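Local coordinates for MexT protein (Pseudomonas aeruginosa, PDB 6L33) that activates transcription of the MexEF-OprN efflux pump genes as a LysR-type regulator, represented here by its regulatory domain, at residues 85-90 and 165-170; 101-106 and 147-152. One frame throughout, in Å; residues are numbered along the deposited sequence.

Interaction 1 of 2, residues 85-90 and 165-170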
# COMPACT_ATOMS: atom_id res chain seq x y z
N LEU B 85 5.72 -17.21 6.85
CA LEU B 85 5.06 -16.50 7.94
C LEU B 85 3.81 -17.27 8.32
O LEU B 85 3.02 -17.65 7.45
CB LEU B 85 4.70 -15.07 7.53
CG LEU B 85 5.67 -13.95 7.91
CD1 LEU B 85 7.11 -14.33 7.64
CD2 LEU B 85 5.30 -12.70 7.14
N ARG B 86 3.63 -17.51 9.62
CA ARG B 86 2.42 -18.17 10.09
C ARG B 86 1.97 -17.54 11.40
O ARG B 86 2.74 -16.85 12.07
CB ARG B 86 2.62 -19.69 10.25
CG ARG B 86 3.76 -20.11 11.16
CD ARG B 86 3.43 -21.46 11.77
NE ARG B 86 4.55 -22.37 11.81
CZ ARG B 86 4.47 -23.63 12.24
NH1 ARG B 86 3.31 -24.12 12.66
NH2 ARG B 86 5.55 -24.39 12.24
N ALA B 87 0.71 -17.80 11.74
CA ALA B 87 0.10 -17.22 12.92
C ALA B 87 -0.53 -18.25 13.85
O ALA B 87 -1.06 -17.87 14.90
CB ALA B 87 -0.98 -16.19 12.52
N ASP B 88 -0.49 -19.53 13.49
CA ASP B 88 -1.06 -20.56 14.35
C ASP B 88 -0.12 -20.87 15.51
O ASP B 88 1.01 -20.39 15.57
CB ASP B 88 -1.36 -21.82 13.54
CG ASP B 88 -0.10 -22.47 13.00
OD1 ASP B 88 0.47 -21.93 12.03
OD2 ASP B 88 0.32 -23.51 13.55
N SER B 89 -0.60 -21.69 16.43
CA SER B 89 0.12 -22.00 17.66
C SER B 89 0.65 -23.42 17.69
O SER B 89 1.13 -23.87 18.74
CB SER B 89 -0.77 -21.74 18.87
OG SER B 89 -2.03 -22.38 18.72
N ALA B 90 0.59 -24.15 16.58
CA ALA B 90 1.03 -25.54 16.57
C ALA B 90 2.54 -25.60 16.72
O ALA B 90 3.27 -24.86 16.06
CB ALA B 90 0.60 -26.23 15.27
N GLY B 165 4.47 -7.86 14.82
CA GLY B 165 3.99 -8.69 15.92
C GLY B 165 2.96 -9.72 15.49
O GLY B 165 2.24 -9.56 14.51
N GLY B 166 2.90 -10.81 16.26
CA GLY B 166 1.87 -11.81 16.11
C GLY B 166 2.16 -12.93 15.13
O GLY B 166 1.30 -13.80 14.94
N LEU B 167 3.33 -12.94 14.50
CA LEU B 167 3.68 -13.94 13.51
C LEU B 167 4.92 -14.71 13.92
O LEU B 167 5.73 -14.25 14.73
CB LEU B 167 3.91 -13.31 12.13
CG LEU B 167 2.79 -12.43 11.56
CD1 LEU B 167 3.29 -11.70 10.33
CD2 LEU B 167 1.57 -13.27 11.24
N ARG B 168 5.06 -15.91 13.36
CA ARG B 168 6.28 -16.70 13.43
C ARG B 168 6.92 -16.75 12.05
O ARG B 168 6.22 -16.88 11.04
CB ARG B 168 6.02 -18.12 13.93
CG ARG B 168 5.36 -18.22 15.30
CD ARG B 168 4.49 -19.49 15.42
NE ARG B 168 5.27 -20.72 15.32
CZ ARG B 168 4.75 -21.94 15.37
NH1 ARG B 168 3.44 -22.10 15.53
NH2 ARG B 168 5.53 -23.01 15.28
N ALA B 169 8.24 -16.65 12.00
CA ALA B 169 8.99 -16.77 10.75
C ALA B 169 9.88 -18.01 10.81
O ALA B 169 10.46 -18.32 11.85
CB ALA B 169 9.84 -15.52 10.49
N GLU B 170 9.97 -18.72 9.69
CA GLU B 170 10.84 -19.88 9.59
C GLU B 170 11.31 -20.03 8.16
O GLU B 170 10.71 -19.50 7.22
CB GLU B 170 10.15 -21.16 10.08
CG GLU B 170 8.74 -21.36 9.54
CD GLU B 170 8.06 -22.59 10.13
OE1 GLU B 170 7.91 -23.60 9.41
OE2 GLU B 170 7.67 -22.55 11.32
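Arg-86 and Arg-168 form a hydrogen-bonded antiparallel pair. They join strand 82-86 to the edge strand 168-170 in one of the two sheets of this LysR regulatory domain, which has the periplasmic-binding-protein fold. Two backbone bonds make the pair. Arg-86 N donates to Arg-168 O at 3.0 Å, and Arg-168 N donates to Arg-86 O at 2.8 Å, the second nearly straight.

The two long side chains leave the same face of the sheet. Their guanidinium groups stack flat, with centres 3.6 Å apart and planes 19° from parallel. Carboxylate and carbonyl oxygens lie at the edges of both groups. NE and NH2 of Arg-86 both turn an edge to Glu-170 OE2. Arg-86 NE lies 3.2 Å from Glu-170 OE2, above the carboxylate plane; the position of NH2 is less certain. On another edge, Arg-86 NH1 reaches the syn lone pair of Asp-88 OD2 at 3.2 Å. The carboxylates have further partners: Asp-88 OD1 pairs with Arg-102, and Glu-170 OE1 accepts from Leu-94 N. This network probably offsets the paired positive charge.

On the face of Leu-85 and Ala-169 the contacts are apolar. Leu-85 CD2 rests 3.9 Å from Leu-167 CD1, while its other methyl, CD1, touches Ala-169 CB. Helix 155-164 closes over this side through Ala-158, Leu-161 and Ile-162.

Beyond the strand, residues 88-90 curl around the end of Arg-168. Asp-88 OD2 accepts from Ala-90 N, an Asx turn; the carbonyls of Asp-88 and Ala-90 face the guanidinium. A bend at chi3 (64°) turns the head of Arg-168 to meet them. NH1 binds Asp-88 O from above its carbonyl plane. Arg-168 NH1 and NH2 grip Ala-90 O end-on, at 2.8 and 3.0 Å.

Interaction 2 of 2, residues 101-106 and 147-152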
# COMPACT_ATOMS: atom_id res chain seq x y z
N ALA B 101 -0.53 -28.53 2.38
CA ALA B 101 -1.89 -28.79 2.82
C ALA B 101 -2.58 -27.56 3.40
O ALA B 101 -3.82 -27.52 3.44
CB ALA B 101 -1.91 -29.91 3.87
N ARG B 102 -1.83 -26.57 3.84
CA ARG B 102 -2.47 -25.42 4.45
C ARG B 102 -2.81 -24.38 3.40
O ARG B 102 -2.29 -24.42 2.28
CB ARG B 102 -1.55 -24.84 5.53
CG ARG B 102 -1.58 -25.69 6.79
CD ARG B 102 -0.58 -25.25 7.84
NE ARG B 102 -0.86 -23.91 8.33
CZ ARG B 102 -0.46 -23.45 9.51
NH1 ARG B 102 -0.76 -22.22 9.88
NH2 ARG B 102 0.24 -24.24 10.32
N PRO B 103 -3.73 -23.46 3.70
CA PRO B 103 -4.05 -22.39 2.75
C PRO B 103 -3.01 -21.28 2.78
O PRO B 103 -2.34 -21.05 3.79
CB PRO B 103 -5.42 -21.89 3.23
CG PRO B 103 -5.39 -22.13 4.70
CD PRO B 103 -4.61 -23.41 4.89
N HIS B 104 -2.89 -20.59 1.66
CA HIS B 104 -1.80 -19.64 1.47
C HIS B 104 -2.31 -18.26 1.11
O HIS B 104 -3.33 -18.10 0.43
CB HIS B 104 -0.84 -20.14 0.39
CG HIS B 104 -0.14 -21.41 0.75
ND1 HIS B 104 1.15 -21.44 1.23
CD2 HIS B 104 -0.57 -22.69 0.73
CE1 HIS B 104 1.49 -22.69 1.47
NE2 HIS B 104 0.47 -23.47 1.18
N ALA B 105 -1.58 -17.25 1.59
CA ALA B 105 -1.76 -15.87 1.17
C ALA B 105 -0.59 -15.50 0.28
O ALA B 105 0.57 -15.77 0.61
CB ALA B 105 -1.82 -14.93 2.38
N LEU B 106 -0.89 -14.90 -0.87
CA LEU B 106 0.11 -14.56 -1.87
C LEU B 106 0.19 -13.04 -2.00
O LEU B 106 -0.83 -12.37 -2.17
CB LEU B 106 -0.24 -15.19 -3.22
CG LEU B 106 0.72 -14.95 -4.38
CD1 LEU B 106 2.04 -15.66 -4.13
CD2 LEU B 106 0.09 -15.42 -5.69
N THR B 147 -5.86 -17.45 11.98
CA THR B 147 -6.09 -18.40 10.90
C THR B 147 -4.87 -19.30 10.75
O THR B 147 -3.82 -19.06 11.34
CB THR B 147 -6.36 -17.70 9.56
OG1 THR B 147 -5.12 -17.24 9.00
CG2 THR B 147 -7.30 -16.51 9.75
N ASP B 148 -5.03 -20.33 9.93
CA ASP B 148 -3.91 -21.18 9.54
C ASP B 148 -3.37 -20.83 8.16
O ASP B 148 -2.63 -21.62 7.57
CB ASP B 148 -4.31 -22.66 9.60
CG ASP B 148 -5.31 -23.04 8.53
OD1 ASP B 148 -6.18 -22.21 8.19
OD2 ASP B 148 -5.23 -24.18 8.02
N ILE B 149 -3.73 -19.66 7.63
CA ILE B 149 -3.16 -19.20 6.37
C ILE B 149 -1.70 -18.82 6.58
O ILE B 149 -1.34 -18.18 7.59
CB ILE B 149 -3.96 -18.02 5.80
CG1 ILE B 149 -5.44 -18.38 5.65
CG2 ILE B 149 -3.39 -17.59 4.45
CD1 ILE B 149 -6.33 -17.18 5.40
N ILE B 150 -0.85 -19.20 5.64
CA ILE B 150 0.57 -18.88 5.70
C ILE B 150 0.95 -18.09 4.46
O ILE B 150 0.30 -18.18 3.41
CB ILE B 150 1.44 -20.15 5.85
CG1 ILE B 150 1.30 -21.05 4.63
CG2 ILE B 150 1.05 -20.92 7.11
CD1 ILE B 150 1.85 -22.45 4.84
N ALA B 151 2.02 -17.30 4.59
CA ALA B 151 2.54 -16.49 3.50
C ALA B 151 4.03 -16.75 3.33
O ALA B 151 4.74 -17.03 4.31
CB ALA B 151 2.30 -14.99 3.74
N THR B 152 4.50 -16.67 2.09
CA THR B 152 5.91 -16.84 1.76
C THR B 152 6.42 -15.52 1.19
O THR B 152 6.01 -15.12 0.10
CB THR B 152 6.11 -17.98 0.75
OG1 THR B 152 5.43 -19.16 1.21
CG2 THR B 152 7.59 -18.29 0.59
O HOH W 1 2.73 -19.32 1.49
O HOH W 2 2.95 -16.54 -0.15
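Pro-103 and Ile-150 are joined in the parallel pairing of strands 103-107 and 150-154, within a mixed sheet of the regulatory domain. Ile-150 N donates to Pro-103 O at 3.0 Å. Ile-150 O in turn accepts from Ala-105 N at 2.8 Å, so Ile-150 is bonded on both sides of His-104. The short strand segments run at 45° to each other, and the next link is made by water. One water donates to Ala-105 O and accepts from Thr-152 N, at 2.6 and 2.7 Å. It bridges Ala-105 O and Thr-152 N, themselves 4.3 Å apart.

A second water lies in the plane of the His-104 ring, 2.7 Å from ND1, and also bonds to Thr-152 OG1. Tyr-99 is a further partner of both: its carbonyl O bonds His-104 NE2 and its hydroxyl bonds Thr-152 OG1.

Arg-102 grips the backbone of Asp-148 side-on. NE and NH1 both donate to Asp-148 O. Arg-102 NE, 3.0 Å from Asp-148 O, meets a lone pair of that oxygen, whereas NH1 comes from above the carbonyl plane. Asp-88 is a second partner of NH1. Ile-150 CG2 sits over one guanidinium face.

The apolar contacts centre on the two isoleucines. Ile-150 has CG1 between the backbone N and the carbonyl carbon (chi1 63°), which lays that branch alongside the His-104 ring. Ile-149 puts CG2 3.7 Å from Ala-105 CB, and its CG1 branch crosses the Pro-103 ring.

Around the contact, helix 140-144 packs on Ala-105, Ile-149 and Ala-151, through Leu-140 and Leu-144. Thr-147 packs on Arg-31 of the second subunit. Strand 129-134 flanks strand 103-107 on one side, and strand 82-86 flanks strand 150-154 on the other.

In the fold
From the N terminus, the chain first builds strands of the other sheet, then enters this one at strand 82-86. Residues 85-90 open interaction 1. Helix 96-101 follows, and residues 101-106 open interaction 2. The chain returns at 147-152, closing interaction 2 after strand 129-134. It then runs through helix 155-164 and closes interaction 1 at 165-170. Interaction 2 is therefore nested inside the loop of interaction 1. Strands 82-86 and 150-154 are neighbours, so the two contacts join four of the sheet's five strands. A probable hydrogen bond between Leu-85 N and Ala-151 O (2.7 Å) links them directly.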